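BauA (Acinetobacter baumannii, PDB 6HCP) probably imports iron across the outer membrane as a TonB-dependent receptor for the siderophore complex ferric preacinetobactin. Local coordinates at residues P542-L545 and P550-V553; Q636-E641 and W682-L687. One frame throughout, in Å; residues are numbered along the deposited sequence.

Contact 1. Residues P542-L545 and P550-V553; sequences PSKL and PTFV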
loop_
_atom_site.group_PDB
_atom_site.type_symbol
_atom_site.label_atom_id
_atom_site.label_comp_id
_atom_site.label_asym_id
_atom_site.label_seq_id
_atom_site.Cartn_x
_atom_site.Cartn_y
_atom_site.Cartn_z
ATOM N N PRO A 542 47.815 27.203 -3.123
ATOM C CA PRO A 542 49.122 27.005 -3.756
ATOM C C PRO A 542 49.542 28.151 -4.692
ATOM O O PRO A 542 50.712 28.238 -5.066
ATOM C CB PRO A 542 48.960 25.677 -4.514
ATOM C CG PRO A 542 47.478 25.579 -4.780
ATOM C CD PRO A 542 46.817 26.222 -3.578
ATOM N N SER A 543 48.616 29.069 -4.981
ATOM C CA SER A 543 48.894 30.221 -5.831
ATOM C C SER A 543 49.542 31.363 -5.028
ATOM O O SER A 543 50.033 32.329 -5.605
ATOM C CB SER A 543 47.641 30.692 -6.522
ATOM O OG SER A 543 46.839 31.474 -5.650
ATOM N N LYS A 544 49.455 31.301 -3.695
ATOM C CA LYS A 544 49.899 32.409 -2.853
ATOM C C LYS A 544 51.123 31.962 -2.054
ATOM O O LYS A 544 50.994 31.252 -1.054
ATOM C CB LYS A 544 48.777 32.897 -1.933
ATOM C CG LYS A 544 49.162 34.111 -1.096
ATOM C CD LYS A 544 48.000 34.877 -0.512
ATOM C CE LYS A 544 48.468 35.978 0.417
ATOM N NZ LYS A 544 47.333 36.587 1.145
ATOM N N LEU A 545 52.299 32.198 -2.652
ATOM C CA LEU A 545 53.564 31.688 -2.146
ATOM C C LEU A 545 54.174 32.755 -1.235
ATOM O O LEU A 545 54.307 33.914 -1.636
ATOM C CB LEU A 545 54.515 31.388 -3.308
ATOM C CG LEU A 545 54.088 30.289 -4.280
ATOM C CD1 LEU A 545 55.197 30.055 -5.291
ATOM C CD2 LEU A 545 53.748 28.997 -3.552
ATOM N N PRO A 550 53.003 27.304 0.001
ATOM C CA PRO A 550 51.582 27.656 -0.063
ATOM C C PRO A 550 51.134 28.294 1.267
ATOM O O PRO A 550 51.648 27.936 2.318
ATOM C CB PRO A 550 50.896 26.283 -0.254
ATOM C CG PRO A 550 51.807 25.332 0.528
ATOM C CD PRO A 550 53.205 25.866 0.266
ATOM N N THR A 551 50.181 29.228 1.188
ATOM C CA THR A 551 49.708 29.972 2.339
ATOM C C THR A 551 48.264 29.561 2.678
ATOM O O THR A 551 47.420 29.463 1.798
ATOM C CB THR A 551 49.817 31.476 2.067
ATOM O OG1 THR A 551 51.164 31.742 1.650
ATOM C CG2 THR A 551 49.436 32.320 3.268
ATOM N N PHE A 552 48.014 29.303 3.959
ATOM C CA PHE A 552 46.678 29.004 4.489
ATOM C C PHE A 552 45.878 30.305 4.627
ATOM O O PHE A 552 46.350 31.271 5.254
ATOM C CB PHE A 552 46.808 28.264 5.812
ATOM C CG PHE A 552 45.550 27.585 6.298
ATOM C CD1 PHE A 552 45.060 26.461 5.649
ATOM C CD2 PHE A 552 44.857 28.067 7.402
ATOM C CE1 PHE A 552 43.913 25.831 6.097
ATOM C CE2 PHE A 552 43.708 27.431 7.856
ATOM C CZ PHE A 552 43.243 26.308 7.206
ATOM N N VAL A 553 44.726 30.365 3.945
ATOM C CA VAL A 553 43.951 31.595 3.815
ATOM C C VAL A 553 42.495 31.348 4.227
ATOM O O VAL A 553 42.028 30.220 4.208
ATOM C CB VAL A 553 44.032 32.180 2.395
ATOM C CG1 VAL A 553 45.434 32.648 2.064
ATOM C CG2 VAL A 553 43.514 31.213 1.336
#
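Lys544 lays its side chain across Thr551 at the end of this hairpin. From CB the lysine turns with CG anti to the backbone N (chi1 -176°), which sets the chain on a course across the threonine. CB itself stays slightly beyond contact distance of the threonine side chain. CG comes closer, passing 4.1 Å from Thr551 OG1, and one bond further Lys544 CD approaches Val553 CG1 at 4.3 Å. The chain remains extended to its tip.

Beside these van der Waals contacts the lysine backbone supplies the polar link. Thr551 OG1 donates a hydrogen bond of 2.8 Å to Lys544 O, reaching it from above the carbonyl plane, 45° out of it. The same hydroxyl also bonds to Ser499 OG, so two partners hold this buried group.

The setting is a long beta-hairpin of the barrel, whose strands 524-541 and 549-569 run antiparallel; in TonB-dependent receptors such extensions project from the extracellular rim. Residues 542-544 turn a corner after the outgoing strand, while the returning strand keeps its pairing, Thr551 with Asp541 and Val553 with Tyr539 through backbone bonds.

At the prolines the contact is by van der Waals packing. Pro550 CB lies 4.0 Å from Pro542 CA, bringing a ring carbon of one proline against the backbone of the other. Leu545 adds its CD2 branch, which approaches Pro550 N at 4.0 Å. Phe552 points away from the turn and meets the ring of Phe505, their planes about 15° apart, tying the returning strand to the loop between strands 478-489 and 508-520.

Contact 2. Residues Q636-E641 and W682-L687; sequences QYINAE and WAQPQL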
loop_
_atom_site.group_PDB
_atom_site.type_symbol
_atom_site.label_atom_id
_atom_site.label_comp_id
_atom_site.label_asym_id
_atom_site.label_seq_id
_atom_site.Cartn_x
_atom_site.Cartn_y
_atom_site.Cartn_z
ATOM N N GLN A 636 19.653 17.821 -5.998
ATOM C CA GLN A 636 20.788 18.239 -5.165
ATOM C C GLN A 636 22.077 17.711 -5.792
ATOM O O GLN A 636 22.154 16.561 -6.233
ATOM C CB GLN A 636 20.656 17.712 -3.734
ATOM C CG GLN A 636 19.241 17.798 -3.162
ATOM C CD GLN A 636 18.512 16.477 -3.194
ATOM O OE1 GLN A 636 18.961 15.515 -2.595
ATOM N NE2 GLN A 636 17.412 16.425 -3.933
ATOM N N TYR A 637 23.127 18.531 -5.732
ATOM C CA TYR A 637 24.433 18.112 -6.139
ATOM C C TYR A 637 25.082 17.288 -5.044
ATOM O O TYR A 637 24.977 17.589 -3.833
ATOM C CB TYR A 637 25.298 19.312 -6.536
ATOM C CG TYR A 637 24.887 19.898 -7.853
ATOM C CD1 TYR A 637 25.162 19.224 -9.033
ATOM C CD2 TYR A 637 24.054 21.002 -7.916
ATOM C CE1 TYR A 637 24.713 19.701 -10.250
ATOM C CE2 TYR A 637 23.585 21.482 -9.129
ATOM C CZ TYR A 637 23.967 20.859 -10.301
ATOM O OH TYR A 637 23.476 21.287 -11.500
ATOM N N ILE A 638 25.872 16.307 -5.482
ATOM C CA ILE A 638 26.534 15.382 -4.579
ATOM C C ILE A 638 28.011 15.770 -4.405
ATOM O O ILE A 638 28.621 15.456 -3.375
ATOM C CB ILE A 638 26.326 13.934 -5.076
ATOM C CG1 ILE A 638 24.836 13.577 -5.005
ATOM C CG2 ILE A 638 27.177 12.929 -4.306
ATOM C CD1 ILE A 638 24.192 13.821 -3.643
ATOM N N ASN A 639 28.575 16.474 -5.392
ATOM C CA ASN A 639 29.968 16.970 -5.264
ATOM C C ASN A 639 30.047 18.431 -5.699
ATOM O O ASN A 639 29.166 18.949 -6.354
ATOM C CB ASN A 639 30.979 16.122 -6.039
ATOM C CG ASN A 639 30.734 16.055 -7.538
ATOM O OD1 ASN A 639 29.959 16.822 -8.107
ATOM N ND2 ASN A 639 31.379 15.097 -8.187
ATOM N N ALA A 640 31.085 19.108 -5.207
ATOM C CA ALA A 640 31.258 20.547 -5.393
ATOM C C ALA A 640 31.633 20.848 -6.849
ATOM O O ALA A 640 31.454 21.972 -7.318
ATOM C CB ALA A 640 32.300 21.064 -4.431
ATOM N N GLU A 641 32.165 19.839 -7.544
ATOM C CA GLU A 641 32.432 19.916 -8.996
ATOM C C GLU A 641 31.121 19.950 -9.788
ATOM O O GLU A 641 31.114 20.321 -10.964
ATOM C CB GLU A 641 33.287 18.730 -9.456
ATOM C CG GLU A 641 34.692 18.721 -8.872
ATOM C CD GLU A 641 34.804 18.385 -7.393
ATOM O OE1 GLU A 641 33.944 17.607 -6.885
ATOM O OE2 GLU A 641 35.667 19.012 -6.716
ATOM N N TRP A 682 17.976 8.636 -3.102
ATOM C CA TRP A 682 19.275 9.008 -2.533
ATOM C C TRP A 682 19.194 10.461 -2.061
ATOM O O TRP A 682 18.692 11.310 -2.779
ATOM C CB TRP A 682 20.391 8.908 -3.581
ATOM C CG TRP A 682 20.661 7.556 -4.160
ATOM C CD1 TRP A 682 20.610 7.216 -5.484
ATOM C CD2 TRP A 682 21.273 6.446 -3.479
ATOM N NE1 TRP A 682 21.052 5.932 -5.649
ATOM C CE2 TRP A 682 21.472 5.437 -4.444
ATOM C CE3 TRP A 682 21.571 6.167 -2.135
ATOM C CZ2 TRP A 682 22.100 4.235 -4.133
ATOM C CZ3 TRP A 682 22.170 4.969 -1.825
ATOM C CH2 TRP A 682 22.426 4.016 -2.814
ATOM N N ALA A 683 19.882 10.748 -0.958
ATOM C CA ALA A 683 20.160 12.138 -0.548
ATOM C C ALA A 683 21.472 12.129 0.236
ATOM O O ALA A 683 21.970 11.064 0.595
ATOM C CB ALA A 683 19.026 12.675 0.281
ATOM N N GLN A 684 22.000 13.316 0.557
ATOM C CA GLN A 684 23.349 13.390 1.072
ATOM C C GLN A 684 23.298 13.511 2.583
ATOM O O GLN A 684 22.878 14.537 3.116
ATOM C CB GLN A 684 24.137 14.565 0.481
ATOM C CG GLN A 684 25.590 14.612 0.964
ATOM C CD GLN A 684 26.533 15.246 -0.032
ATOM O OE1 GLN A 684 26.962 16.389 0.142
ATOM N NE2 GLN A 684 26.940 14.468 -1.038
ATOM N N PRO A 685 23.878 12.540 3.312
ATOM C CA PRO A 685 24.016 12.654 4.766
ATOM C C PRO A 685 25.320 13.384 5.123
ATOM O O PRO A 685 26.121 13.718 4.232
ATOM C CB PRO A 685 24.064 11.179 5.172
ATOM C CG PRO A 685 24.873 10.546 4.059
ATOM C CD PRO A 685 24.492 11.309 2.798
ATOM N N GLN A 686 25.616 13.440 6.416
ATOM C CA GLN A 686 26.947 13.860 6.890
ATOM C C GLN A 686 27.986 12.764 6.650
ATOM O O GLN A 686 27.695 11.567 6.765
ATOM C CB GLN A 686 26.864 14.199 8.372
ATOM C CG GLN A 686 26.092 15.484 8.612
ATOM C CD GLN A 686 26.086 15.887 10.066
ATOM O OE1 GLN A 686 27.059 15.673 10.777
ATOM N NE2 GLN A 686 25.034 16.582 10.484
ATOM N N LEU A 687 29.189 13.204 6.267
ATOM C CA LEU A 687 30.455 12.440 6.233
ATOM C C LEU A 687 30.556 11.492 5.030
ATOM O O LEU A 687 31.652 11.209 4.609
ATOM C CB LEU A 687 30.676 11.688 7.547
ATOM C CG LEU A 687 30.747 12.574 8.796
ATOM C CD1 LEU A 687 31.155 11.748 10.006
ATOM C CD2 LEU A 687 31.696 13.758 8.607
HETATM O O HOH W 1 20.486 15.756 -0.362
HETATM O O HOH W 2 29.787 16.223 -0.497
#
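Gln636, at the end of strand 622-637, turns its side chain toward Ala683 and brings OE1 to 4.0 Å from the alanine CB. A bend at chi2 (101°) helps lay the amide beside Ala683. The polar link is indirect: a water donates to Gln636 OE1 at 2.7 Å and accepts from Gln684 N at 3.0 Å. Arg649 also bonds to OE1, while NE2 binds Ser634 O, so both ends of the amide are held.

The next residue to touch is Ile638. Here strand 622-637 has given way to the loop leading to strand 645-662, and residues 682-687 continue from the short strand 682-683, which pairs with 691-692. Tyr92, on strand 91-92 of the plug, touches both Gln636 and Ala683, so this packing abuts the plug enclosed by the barrel of a TonB-dependent receptor.

The side chains of Ile638 and Gln684 lie alongside, running opposite ways. The isoleucine CG2 packs 3.6 Å from Gln684 NE2, and CD1 reaches the glutamine CB at 4.2 Å. Gln684 swings CG opposite its own N (chi1 -177°) and stays extended, which delivers NE2 to Ile638 O at 3.0 Å. This bond is nearly straight (165°), lies in both the carbonyl and amide planes, and uses a lone pair of the oxygen. NE2 also donates to Asn689 O. A second water donates to Ile638 O and to Gln684 OE1, closing a small ring that includes the amide. Asn639 OD1 accepts hydrogen bonds from the backbone N of Thr643 and of Leu644, which fixes the turn.

In the fold
Contact 1 and contact 2 illustrate how one barrel treats its periphery and its interior differently. Their centres are about 28 Å apart and their nearest atoms about 14 Å, without touching. Contact 1 lies about 35 Å from the centre of the chain and is partly buried; contact 2, about 19 Å from that centre, has all its touching residues buried and brings together segments 41 residues apart, beside the plug. The chemistry follows suit: a hydroxyl-to-carbonyl bond with prolines and aliphatic chains outside, glutamine amides with two bridging waters inside. Contact 1 stays within one hairpin, whereas contact 2 joins the end of a barrel strand to a separate short strand.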